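Local structure of Dye type peroxidase A (Streptomyces lividans 1326, 6GZW) at residues R224-L229 against Q348-E353; M228-W233 against G314-G319; D243-R248 against D344-F349. The protein probably uses a haem cofactor to reduce peroxide while oxidising dyes and other substrates, as dye-decolourising peroxidases do. One frame throughout, in Å; residues are numbered along the deposited sequence.

In the fold
Interactions 1 and 2 belong to one antiparallel sheet and share M228 and L229: strand 219-228 meets 350-360 in interaction 1 and 316-326 in interaction 2, so it has a neighbour along each edge. Interaction 3 shares Q348 and F349 with interaction 1 but lies off the sheet, where the turn before strand 350-360 packs on the end of helix 238-245. Interaction 1, partly buried, turns apolar and histidine side chains to the haem and the partly exposed salt-bridge network of R227, R351 and E353 away from it. Interaction 2, though buried, ends in water bridges and an aspartate at the dimer interface. Interaction 3 is small, buried and apolar, and borders the haem through L346 and I245.

Interaction 1 (R224-L229 against Q348-E353); sequences RRIRML and QFIRHE. With HEM (protoporphyrin IX containing Fe), chain C.
H352 receives two side chains of strand 224-228 at once, one at its edge and one over a face. R224 crosses it at about a right angle; with its chain bent at chi2 (-72°) and chi3 (-77°), the guanidinium swings back to give NE to H352 ND1 (3.0 Å, 162° at the hydrogen), the ring nitrogen lying in the guanidinium plane. R224 NH2 has its own salt bridge to D115. I226 runs alongside the histidine and lays CD1 over the ring, 3.9 Å from its centroid, in a CH-pi contact; the delta methyl of isoleucine reaches the ring face while CG2 is left for I350, meeting its CB at 3.6 Å. The two strands are neighbours in the antiparallel sheet of the ferredoxin-like Dyp fold, with I226-H352 and M228-I350 as non-hydrogen-bonded pairs and R227-R351 the hydrogen-bonded pair between them. I226, M228, I350 and H352 all face the haem, and M228 CE comes within 3.7 Å of its methyl CMB. On the reverse face R227 and R351 lie side by side and clasp one carboxylate oxygen. R227 NE reaches E353 OE2 on its syn side but tilted out of the carboxylate plane (2.9 Å), while R351 NE takes the anti lone pair of the same atom (3.0 Å). A glutamine in place of E353 would probably leave R227 and R351 facing each other without the charge that balances them. Past the last pair the backbones stay joined, L229 N giving to F349 O at 2.8 Å.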
loop_
_atom_site.group_PDB
_atom_site.type_symbol
_atom_site.label_atom_id
_atom_site.label_comp_id
_atom_site.label_asym_id
_atom_site.label_seq_id
_atom_site.Cartn_x
_atom_site.Cartn_y
_atom_site.Cartn_z
ATOM N N ARG A 224 16.789 7.073 -1.185
ATOM C CA ARG A 224 17.171 6.709 0.191
ATOM C C ARG A 224 15.975 6.154 0.910
ATOM O O ARG A 224 14.917 6.799 0.941
ATOM C CB ARG A 224 17.705 7.930 0.975
ATOM C CG ARG A 224 18.834 8.678 0.259
ATOM C CD ARG A 224 20.151 7.923 0.255
ATOM N NE ARG A 224 20.817 8.022 1.553
ATOM C CZ ARG A 224 22.120 7.843 1.762
ATOM N NH1 ARG A 224 22.939 7.463 0.768
ATOM N NH2 ARG A 224 22.613 8.020 3.000
ATOM N N ARG A 225 16.125 4.955 1.476
ATOM C CA ARG A 225 15.108 4.371 2.323
ATOM C C ARG A 225 15.428 4.921 3.715
ATOM O O ARG A 225 16.357 4.448 4.355
ATOM C CB ARG A 225 15.158 2.836 2.313
ATOM C CG ARG A 225 14.056 2.179 3.152
ATOM C CD ARG A 225 14.322 0.695 3.329
ATOM N NE ARG A 225 13.291 0.026 4.123
ATOM C CZ ARG A 225 12.085 -0.321 3.660
ATOM N NH1 ARG A 225 11.727 -0.033 2.416
ATOM N NH2 ARG A 225 11.218 -0.937 4.450
ATOM N N ILE A 226 14.622 5.885 4.180
ATOM C CA ILE A 226 14.907 6.547 5.440
ATOM C C ILE A 226 13.832 6.150 6.438
ATOM O O ILE A 226 12.677 6.555 6.311
ATOM C CB ILE A 226 14.948 8.078 5.281
ATOM C CG1 ILE A 226 15.876 8.478 4.136
ATOM C CG2 ILE A 226 15.402 8.716 6.581
ATOM C CD1 ILE A 226 15.910 9.968 3.887
ATOM N N ARG A 227 14.217 5.347 7.436
ATOM C CA ARG A 227 13.296 4.956 8.460
ATOM C C ARG A 227 13.063 6.121 9.375
ATOM O O ARG A 227 13.988 6.864 9.697
ATOM C CB ARG A 227 13.829 3.767 9.267
ATOM C CG ARG A 227 12.875 3.305 10.367
ATOM C CD ARG A 227 13.126 1.867 10.767
ATOM N NE ARG A 227 14.412 1.679 11.449
ATOM C CZ ARG A 227 14.603 1.809 12.754
ATOM N NH1 ARG A 227 13.628 2.187 13.568
ATOM N NH2 ARG A 227 15.807 1.559 13.254
ATOM N N MET A 228 11.821 6.344 9.731
ATOM C CA MET A 228 11.519 7.348 10.728
ATOM C C MET A 228 11.476 6.700 12.098
ATOM O O MET A 228 10.789 5.739 12.296
ATOM C CB MET A 228 10.205 8.048 10.428
ATOM C CG MET A 228 10.255 8.935 9.195
ATOM S SD MET A 228 8.600 9.352 8.626
ATOM C CE MET A 228 9.012 10.768 7.626
ATOM N N LEU A 229 12.185 7.272 13.066
ATOM C CA LEU A 229 12.201 6.752 14.430
ATOM C C LEU A 229 10.975 7.318 15.133
ATOM O O LEU A 229 11.064 8.130 16.052
ATOM C CB LEU A 229 13.514 7.142 15.157
ATOM C CG LEU A 229 14.790 6.627 14.472
ATOM C CD1 LEU A 229 16.012 6.916 15.326
ATOM C CD2 LEU A 229 14.744 5.153 14.139
ATOM N N GLN A 348 18.690 12.922 14.242
ATOM C CA GLN A 348 18.480 12.130 15.439
ATOM C C GLN A 348 17.256 11.203 15.314
ATOM O O GLN A 348 17.153 10.200 16.023
ATOM C CB GLN A 348 18.325 13.108 16.614
ATOM C CG GLN A 348 17.758 12.541 17.884
ATOM C CD GLN A 348 17.938 13.447 19.078
ATOM O OE1 GLN A 348 18.341 14.595 18.954
ATOM N NE2 GLN A 348 17.637 12.925 20.239
ATOM N N PHE A 349 16.310 11.606 14.470
ATOM C CA PHE A 349 14.978 10.952 14.405
ATOM C C PHE A 349 14.748 10.157 13.148
ATOM O O PHE A 349 13.619 9.702 12.905
ATOM C CB PHE A 349 13.906 12.019 14.551
ATOM C CG PHE A 349 14.026 12.751 15.842
ATOM C CD1 PHE A 349 13.651 12.135 17.033
ATOM C CD2 PHE A 349 14.561 14.024 15.879
ATOM C CE1 PHE A 349 13.840 12.789 18.243
ATOM C CE2 PHE A 349 14.739 14.681 17.069
ATOM C CZ PHE A 349 14.387 14.061 18.257
ATOM N N ILE A 350 15.810 9.986 12.360
ATOM C CA ILE A 350 15.749 9.210 11.149
ATOM C C ILE A 350 16.965 8.262 11.006
ATOM O O ILE A 350 18.004 8.431 11.656
ATOM C CB ILE A 350 15.619 10.104 9.909
ATOM C CG1 ILE A 350 16.858 11.012 9.745
ATOM C CG2 ILE A 350 14.317 10.906 9.923
ATOM C CD1 ILE A 350 16.903 11.748 8.432
ATOM N N ARG A 351 16.825 7.242 10.161
ATOM C CA ARG A 351 17.960 6.355 9.889
ATOM C C ARG A 351 17.965 5.948 8.429
ATOM O O ARG A 351 16.998 5.338 7.941
ATOM C CB ARG A 351 17.920 5.132 10.815
ATOM C CG ARG A 351 19.312 4.657 11.190
ATOM C CD ARG A 351 19.304 3.707 12.389
ATOM N NE ARG A 351 19.105 2.364 11.895
ATOM C CZ ARG A 351 19.859 1.304 12.148
ATOM N NH1 ARG A 351 20.915 1.340 12.973
ATOM N NH2 ARG A 351 19.481 0.153 11.609
ATOM N N HIS A 352 19.018 6.336 7.713
ATOM C CA HIS A 352 19.138 5.976 6.306
ATOM C C HIS A 352 19.553 4.499 6.212
ATOM O O HIS A 352 20.649 4.085 6.661
ATOM C CB HIS A 352 20.181 6.829 5.607
ATOM C CG HIS A 352 19.797 8.262 5.415
ATOM N ND1 HIS A 352 19.678 8.839 4.165
ATOM C CD2 HIS A 352 19.568 9.254 6.309
ATOM C CE1 HIS A 352 19.364 10.119 4.301
ATOM N NE2 HIS A 352 19.307 10.400 5.591
ATOM N N GLU A 353 18.677 3.669 5.659
ATOM C CA GLU A 353 18.876 2.218 5.671
ATOM C C GLU A 353 19.046 1.549 4.317
ATOM O O GLU A 353 19.321 0.353 4.276
ATOM C CB GLU A 353 17.758 1.538 6.472
ATOM C CG GLU A 353 17.848 1.900 7.967
ATOM C CD GLU A 353 16.782 1.292 8.847
ATOM O OE1 GLU A 353 15.867 0.605 8.363
ATOM O OE2 GLU A 353 16.897 1.510 10.060
HETATM C CHA HEM C . 12.419 20.385 3.076
HETATM C CHB HEM C . 11.173 16.630 5.866
HETATM C CHC HEM C . 15.092 14.237 4.282
HETATM C CHD HEM C . 16.313 17.977 1.512
HETATM C C1A HEM C . 11.747 19.584 3.963
HETATM C C2A HEM C . 10.584 19.980 4.687
HETATM C C3A HEM C . 10.249 18.921 5.466
HETATM C C4A HEM C . 11.202 17.876 5.234
HETATM C CMA HEM C . 9.073 18.800 6.406
HETATM C CAA HEM C . 9.864 21.321 4.622
HETATM C CBA HEM C . 8.752 21.461 3.595
HETATM C CGA HEM C . 9.287 21.456 2.202
HETATM O O1A HEM C . 9.753 22.489 1.652
HETATM O O2A HEM C . 9.299 20.374 1.547
HETATM C C1B HEM C . 12.137 15.629 5.652
HETATM C C2B HEM C . 12.090 14.331 6.240
HETATM C C3B HEM C . 13.179 13.633 5.823
HETATM C C4B HEM C . 13.917 14.564 4.916
HETATM C CMB HEM C . 11.043 13.848 7.197
HETATM C CAB HEM C . 13.554 12.224 6.069
HETATM C CBB HEM C . 12.691 11.263 6.352
HETATM C C1C HEM C . 15.802 15.051 3.427
HETATM C C2C HEM C . 17.015 14.686 2.787
HETATM C C3C HEM C . 17.374 15.769 2.004
HETATM C C4C HEM C . 16.346 16.768 2.155
HETATM C CMC HEM C . 17.789 13.414 2.942
HETATM C CAC HEM C . 18.579 15.982 1.167
HETATM C CBC HEM C . 19.772 15.378 1.284
HETATM C C1D HEM C . 15.270 18.892 1.707
HETATM C C2D HEM C . 15.249 20.149 0.937
HETATM C C3D HEM C . 14.170 20.831 1.366
HETATM C C4D HEM C . 13.544 19.962 2.404
HETATM C CMD HEM C . 16.225 20.579 -0.155
HETATM C CAD HEM C . 13.728 22.199 0.870
HETATM C CBD HEM C . 14.466 23.340 1.578
HETATM C CGD HEM C . 14.053 24.663 1.012
HETATM O O1D HEM C . 13.133 25.335 1.557
HETATM O O2D HEM C . 14.617 25.077 -0.022
HETATM N NA HEM C . 12.178 18.332 4.376
HETATM N NB HEM C . 13.244 15.719 4.905
HETATM N NC HEM C . 15.443 16.314 3.092
HETATM N ND HEM C . 14.297 18.855 2.634
HETATM FE FE HEM C . 13.802 17.357 3.754
HETATM O O HOH W 1 13.459 0.676 7.026
HETATM O O HOH W 2 12.786 16.528 2.267
#

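Interaction 2 (M228-W233 against G314-G319); sequences MLLDDW and GVPDAG
A single direct hydrogen bond joins M228 to A318: M228 N donates to A318 O (2.9 Å), in the carbonyl plane and on a lone pair. This is where strand 219-228 still pairs with strand 316-326. Beyond it the chains part, as L229 makes an inverse gamma turn into helix 230-233, and water takes over. Water 3 donates to both M228 O and P316 O (2.7 Å to the latter), and water 4 likewise links D231 OD1 (2.6 Å) with G314 O. Packing is closest at G319. M228 CG lies beside the backbone N (chi1 -69°) and the chain runs extended beyond it, which carries SD along the glycine, 3.8 Å from G319 CA; a side chain there would run into M228 N, so glycine suits the place. Apolar contact is looser at L230, whose CD1 stands 4.3 Å from P316 CG and equally far from A318 CB. D231 reaches across to the proline, OD1 being 4.0 Å from P316 CD. Beyond the one backbone bond, then, the polar links between helix start and strand run through two ordered waters, and D231 OD1 forms a salt bridge with R143 of the second subunit, which ties this corner to the dimer interface.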
loop_
_atom_site.group_PDB
_atom_site.type_symbol
_atom_site.label_atom_id
_atom_site.label_comp_id
_atom_site.label_asym_id
_atom_site.label_seq_id
_atom_site.Cartn_x
_atom_site.Cartn_y
_atom_site.Cartn_z
ATOM N N MET A 228 11.821 6.344 9.731
ATOM C CA MET A 228 11.519 7.348 10.728
ATOM C C MET A 228 11.476 6.700 12.098
ATOM O O MET A 228 10.789 5.739 12.296
ATOM C CB MET A 228 10.205 8.048 10.428
ATOM C CG MET A 228 10.255 8.935 9.195
ATOM S SD MET A 228 8.600 9.352 8.626
ATOM C CE MET A 228 9.012 10.768 7.626
ATOM N N LEU A 229 12.185 7.272 13.066
ATOM C CA LEU A 229 12.201 6.752 14.430
ATOM C C LEU A 229 10.975 7.318 15.133
ATOM O O LEU A 229 11.064 8.130 16.052
ATOM C CB LEU A 229 13.514 7.142 15.157
ATOM C CG LEU A 229 14.790 6.627 14.472
ATOM C CD1 LEU A 229 16.012 6.916 15.326
ATOM C CD2 LEU A 229 14.744 5.153 14.139
ATOM N N LEU A 230 9.824 6.773 14.746
ATOM C CA LEU A 230 8.541 7.293 15.194
ATOM C C LEU A 230 8.327 7.137 16.702
ATOM O O LEU A 230 7.675 7.980 17.341
ATOM C CB LEU A 230 7.405 6.609 14.421
ATOM C CG LEU A 230 7.342 6.885 12.918
ATOM C CD1 LEU A 230 6.206 6.095 12.317
ATOM C CD2 LEU A 230 7.172 8.380 12.608
ATOM N N ASP A 231 8.898 6.070 17.282
ATOM C CA ASP A 231 8.776 5.841 18.738
ATOM C C ASP A 231 9.401 7.013 19.499
ATOM O O ASP A 231 8.861 7.446 20.507
ATOM C CB ASP A 231 9.418 4.511 19.175
ATOM C CG ASP A 231 8.612 3.286 18.760
ATOM O OD1 ASP A 231 7.433 3.431 18.388
ATOM O OD2 ASP A 231 9.169 2.163 18.808
ATOM N N ASP A 232 10.529 7.540 19.017
ATOM C CA ASP A 232 11.145 8.694 19.675
ATOM C C ASP A 232 10.492 9.984 19.224
ATOM O O ASP A 232 10.267 10.883 20.025
ATOM C CB ASP A 232 12.643 8.771 19.359
ATOM C CG ASP A 232 13.407 7.546 19.815
ATOM O OD1 ASP A 232 13.113 6.977 20.879
ATOM O OD2 ASP A 232 14.292 7.130 19.063
ATOM N N TRP A 233 10.217 10.104 17.925
ATOM C CA TRP A 233 9.626 11.345 17.374
ATOM C C TRP A 233 8.306 11.721 18.049
ATOM O O TRP A 233 8.044 12.882 18.359
ATOM C CB TRP A 233 9.414 11.175 15.860
ATOM C CG TRP A 233 8.706 12.297 15.204
ATOM C CD1 TRP A 233 7.423 12.309 14.734
ATOM C CD2 TRP A 233 9.252 13.593 14.917
ATOM N NE1 TRP A 233 7.132 13.527 14.165
ATOM C CE2 TRP A 233 8.225 14.344 14.268
ATOM C CE3 TRP A 233 10.497 14.187 15.123
ATOM C CZ2 TRP A 233 8.401 15.668 13.858
ATOM C CZ3 TRP A 233 10.669 15.558 14.696
ATOM C CH2 TRP A 233 9.629 16.248 14.070
ATOM N N GLY A 314 8.159 -4.624 18.266
ATOM C CA GLY A 314 7.153 -3.543 18.159
ATOM C C GLY A 314 7.584 -2.256 17.473
ATOM O O GLY A 314 6.866 -1.265 17.534
ATOM N N VAL A 315 8.728 -2.265 16.789
ATOM C CA VAL A 315 9.255 -1.054 16.161
ATOM C C VAL A 315 8.722 -1.016 14.738
ATOM O O VAL A 315 8.870 -2.004 13.997
ATOM C CB VAL A 315 10.802 -1.033 16.141
ATOM C CG1 VAL A 315 11.306 0.253 15.507
ATOM C CG2 VAL A 315 11.335 -1.145 17.565
ATOM N N PRO A 316 8.126 0.108 14.327
ATOM C CA PRO A 316 7.592 0.106 12.949
ATOM C C PRO A 316 8.672 0.272 11.905
ATOM O O PRO A 316 9.522 1.167 12.003
ATOM C CB PRO A 316 6.631 1.296 12.942
ATOM C CG PRO A 316 7.171 2.227 13.978
ATOM C CD PRO A 316 7.765 1.348 15.046
ATOM N N ASP A 317 8.629 -0.571 10.884
ATOM C CA ASP A 317 9.502 -0.398 9.718
ATOM C C ASP A 317 8.815 0.549 8.751
ATOM O O ASP A 317 8.245 0.143 7.736
ATOM C CB ASP A 317 9.827 -1.740 9.065
ATOM C CG ASP A 317 10.887 -1.606 7.994
ATOM O OD1 ASP A 317 11.574 -0.572 7.970
ATOM O OD2 ASP A 317 11.032 -2.510 7.188
ATOM N N ALA A 318 8.884 1.843 9.090
ATOM C CA ALA A 318 8.080 2.873 8.428
ATOM C C ALA A 318 8.923 4.104 8.238
ATOM O O ALA A 318 9.812 4.388 9.038
ATOM C CB ALA A 318 6.860 3.207 9.234
ATOM N N GLY A 319 8.619 4.862 7.196
ATOM C CA GLY A 319 9.429 6.027 6.919
ATOM C C GLY A 319 9.134 6.649 5.572
ATOM O O GLY A 319 7.982 6.724 5.131
HETATM O O HOH W 3 10.872 3.122 13.327
HETATM O O HOH W 4 6.048 1.205 18.346
#

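Interaction 3 (D243-R248 against D344-F349); sequences DVIGRR and DALSQF. With HEM (protoporphyrin IX containing Fe), chain C.
The haem pocket, on the side turned away from the iron-bound water, is lined here by I245 and L346, with V244 packing behind L346 and joining helix end to turn. V244 touches with both branches. CG1, anti to its own backbone N (chi1 166°), presses against the turn at 3.5 Å from L346 CA and 3.8 Å from L346 CB. CG2 comes obliquely to the ring of F349, 4.1 Å from CE2. A345 sets its CB against the V244 backbone, 3.9 Å from V244 CA; a side chain no larger than a methyl lets helix and turn come this close. L346 extends from the turn toward the cofactor and brings CD2 to 3.5 Å from HEM C3B, above a pyrrole ring. I245 follows from the helix, with CG2 3.9 Å from the haem methyl CMA, though its CD1 only grazes L346 CD1. The turn itself is shaped by D344: its OD1 accepts from L346 N (2.9 Å) in an Asx turn, the N-H arriving from above the carboxylate plane, while OD2 is hydrogen-bonded to H285 ND1. That pairing is consistent with the aspartate-histidine couple on the proximal side of dye-decolourising peroxidases. G246, the first residue past the helix, has a positive phi that suits glycine; R247 follows, its CD 3.8 Å from HEM CAA. The contact thus joins the last turn of helix 238-245 to the link between helix 333-343 and strand 350-360, with helix 285-288 packing against both and W233 of helix 230-233 touching V244 and F349.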
loop_
_atom_site.group_PDB
_atom_site.type_symbol
_atom_site.label_atom_id
_atom_site.label_comp_id
_atom_site.label_asym_id
_atom_site.label_seq_id
_atom_site.Cartn_x
_atom_site.Cartn_y
_atom_site.Cartn_z
ATOM N N ASP A 243 10.565 22.992 16.018
ATOM C CA ASP A 243 11.986 23.440 15.999
ATOM C C ASP A 243 12.916 22.539 15.188
ATOM O O ASP A 243 13.892 23.023 14.647
ATOM C CB ASP A 243 12.560 23.588 17.422
ATOM C CG ASP A 243 12.148 24.877 18.084
ATOM O OD1 ASP A 243 11.581 25.762 17.439
ATOM O OD2 ASP A 243 12.349 24.984 19.305
ATOM N N VAL A 244 12.626 21.236 15.089
ATOM C CA VAL A 244 13.465 20.341 14.267
ATOM C C VAL A 244 13.413 20.726 12.799
ATOM O O VAL A 244 14.446 20.742 12.126
ATOM C CB VAL A 244 13.063 18.847 14.461
ATOM C CG1 VAL A 244 13.676 17.950 13.385
ATOM C CG2 VAL A 244 13.497 18.393 15.835
ATOM N N ILE A 245 12.222 21.100 12.324
ATOM C CA ILE A 245 12.050 21.432 10.894
ATOM C C ILE A 245 12.225 22.929 10.626
ATOM O O ILE A 245 12.786 23.292 9.604
ATOM C CB ILE A 245 10.655 20.982 10.390
ATOM C CG1 ILE A 245 10.505 19.467 10.503
ATOM C CG2 ILE A 245 10.396 21.468 8.966
ATOM C CD1 ILE A 245 11.519 18.671 9.694
ATOM N N GLY A 246 11.732 23.783 11.528
ATOM C CA GLY A 246 11.663 25.228 11.254
ATOM C C GLY A 246 10.393 25.703 10.557
ATOM O O GLY A 246 10.290 26.869 10.114
ATOM N N ARG A 247 9.400 24.810 10.472
ATOM C CA ARG A 247 8.107 25.105 9.899
ATOM C C ARG A 247 7.017 24.474 10.769
ATOM O O ARG A 247 7.243 23.465 11.432
ATOM C CB ARG A 247 7.988 24.540 8.482
ATOM C CG ARG A 247 8.796 25.306 7.462
ATOM C CD ARG A 247 8.826 24.662 6.091
ATOM N NE ARG A 247 9.569 25.470 5.112
ATOM C CZ ARG A 247 9.089 26.560 4.497
ATOM N NH1 ARG A 247 7.873 27.014 4.746
ATOM N NH2 ARG A 247 9.849 27.199 3.586
ATOM N N ARG A 248 5.849 25.098 10.786
ATOM C CA ARG A 248 4.735 24.650 11.583
ATOM C C ARG A 248 4.106 23.400 10.978
ATOM O O ARG A 248 4.030 23.255 9.754
ATOM C CB ARG A 248 3.662 25.741 11.666
ATOM C CG ARG A 248 4.156 27.054 12.254
ATOM C CD ARG A 248 3.005 27.926 12.736
ATOM N NE ARG A 248 2.228 28.544 11.652
ATOM C CZ ARG A 248 2.244 29.842 11.321
ATOM N NH1 ARG A 248 3.033 30.716 11.963
ATOM N NH2 ARG A 248 1.456 30.282 10.338
ATOM N N ASP A 344 22.033 18.378 11.128
ATOM C CA ASP A 344 20.585 18.565 11.044
ATOM C C ASP A 344 19.922 18.103 12.342
ATOM O O ASP A 344 20.174 16.998 12.811
ATOM C CB ASP A 344 20.079 17.720 9.868
ATOM C CG ASP A 344 18.630 17.955 9.535
ATOM O OD1 ASP A 344 17.919 18.736 10.212
ATOM O OD2 ASP A 344 18.189 17.338 8.535
ATOM N N ALA A 345 19.073 18.943 12.930
ATOM C CA ALA A 345 18.255 18.513 14.070
ATOM C C ALA A 345 17.460 17.247 13.750
ATOM O O ALA A 345 17.247 16.417 14.639
ATOM C CB ALA A 345 17.322 19.616 14.511
ATOM N N LEU A 346 17.056 17.082 12.490
ATOM C CA LEU A 346 16.227 15.912 12.111
ATOM C C LEU A 346 16.988 14.593 12.176
ATOM O O LEU A 346 16.368 13.540 12.319
ATOM C CB LEU A 346 15.670 16.108 10.711
ATOM C CG LEU A 346 14.781 15.007 10.121
ATOM C CD1 LEU A 346 13.534 14.875 10.956
ATOM C CD2 LEU A 346 14.475 15.258 8.649
ATOM N N SER A 347 18.306 14.613 12.045
ATOM C CA SER A 347 19.103 13.388 11.904
ATOM C C SER A 347 18.928 12.400 13.050
ATOM O O SER A 347 18.982 11.214 12.850
ATOM C CB SER A 347 20.596 13.748 11.685
ATOM O OG SER A 347 20.752 14.310 10.388
ATOM N N GLN A 348 18.690 12.922 14.242
ATOM C CA GLN A 348 18.480 12.130 15.439
ATOM C C GLN A 348 17.256 11.203 15.314
ATOM O O GLN A 348 17.153 10.200 16.023
ATOM C CB GLN A 348 18.325 13.108 16.614
ATOM C CG GLN A 348 17.758 12.541 17.884
ATOM C CD GLN A 348 17.938 13.447 19.078
ATOM O OE1 GLN A 348 18.341 14.595 18.954
ATOM N NE2 GLN A 348 17.637 12.925 20.239
ATOM N N PHE A 349 16.310 11.606 14.470
ATOM C CA PHE A 349 14.978 10.952 14.405
ATOM C C PHE A 349 14.748 10.157 13.148
ATOM O O PHE A 349 13.619 9.702 12.905
ATOM C CB PHE A 349 13.906 12.019 14.551
ATOM C CG PHE A 349 14.026 12.751 15.842
ATOM C CD1 PHE A 349 13.651 12.135 17.033
ATOM C CD2 PHE A 349 14.561 14.024 15.879
ATOM C CE1 PHE A 349 13.840 12.789 18.243
ATOM C CE2 PHE A 349 14.739 14.681 17.069
ATOM C CZ PHE A 349 14.387 14.061 18.257
HETATM C CHA HEM C . 12.419 20.385 3.076
HETATM C CHB HEM C . 11.173 16.630 5.866
HETATM C CHC HEM C . 15.092 14.237 4.282
HETATM C CHD HEM C . 16.313 17.977 1.512
HETATM C C1A HEM C . 11.747 19.584 3.963
HETATM C C2A HEM C . 10.584 19.980 4.687
HETATM C C3A HEM C . 10.249 18.921 5.466
HETATM C C4A HEM C . 11.202 17.876 5.234
HETATM C CMA HEM C . 9.073 18.800 6.406
HETATM C CAA HEM C . 9.864 21.321 4.622
HETATM C CBA HEM C . 8.752 21.461 3.595
HETATM C CGA HEM C . 9.287 21.456 2.202
HETATM O O1A HEM C . 9.753 22.489 1.652
HETATM O O2A HEM C . 9.299 20.374 1.547
HETATM C C1B HEM C . 12.137 15.629 5.652
HETATM C C2B HEM C . 12.090 14.331 6.240
HETATM C C3B HEM C . 13.179 13.633 5.823
HETATM C C4B HEM C . 13.917 14.564 4.916
HETATM C CMB HEM C . 11.043 13.848 7.197
HETATM C CAB HEM C . 13.554 12.224 6.069
HETATM C CBB HEM C . 12.691 11.263 6.352
HETATM C C1C HEM C . 15.802 15.051 3.427
HETATM C C2C HEM C . 17.015 14.686 2.787
HETATM C C3C HEM C . 17.374 15.769 2.004
HETATM C C4C HEM C . 16.346 16.768 2.155
HETATM C CMC HEM C . 17.789 13.414 2.942
HETATM C CAC HEM C . 18.579 15.982 1.167
HETATM C CBC HEM C . 19.772 15.378 1.284
HETATM C C1D HEM C . 15.270 18.892 1.707
HETATM C C2D HEM C . 15.249 20.149 0.937
HETATM C C3D HEM C . 14.170 20.831 1.366
HETATM C C4D HEM C . 13.544 19.962 2.404
HETATM C CMD HEM C . 16.225 20.579 -0.155
HETATM C CAD HEM C . 13.728 22.199 0.870
HETATM C CBD HEM C . 14.466 23.340 1.578
HETATM C CGD HEM C . 14.053 24.663 1.012
HETATM O O1D HEM C . 13.133 25.335 1.557
HETATM O O2D HEM C . 14.617 25.077 -0.022
HETATM N NA HEM C . 12.178 18.332 4.376
HETATM N NB HEM C . 13.244 15.719 4.905
HETATM N NC HEM C . 15.443 16.314 3.092
HETATM N ND HEM C . 14.297 18.855 2.634
HETATM FE FE HEM C . 13.802 17.357 3.754
HETATM O O HOH W 2 12.786 16.528 2.267
#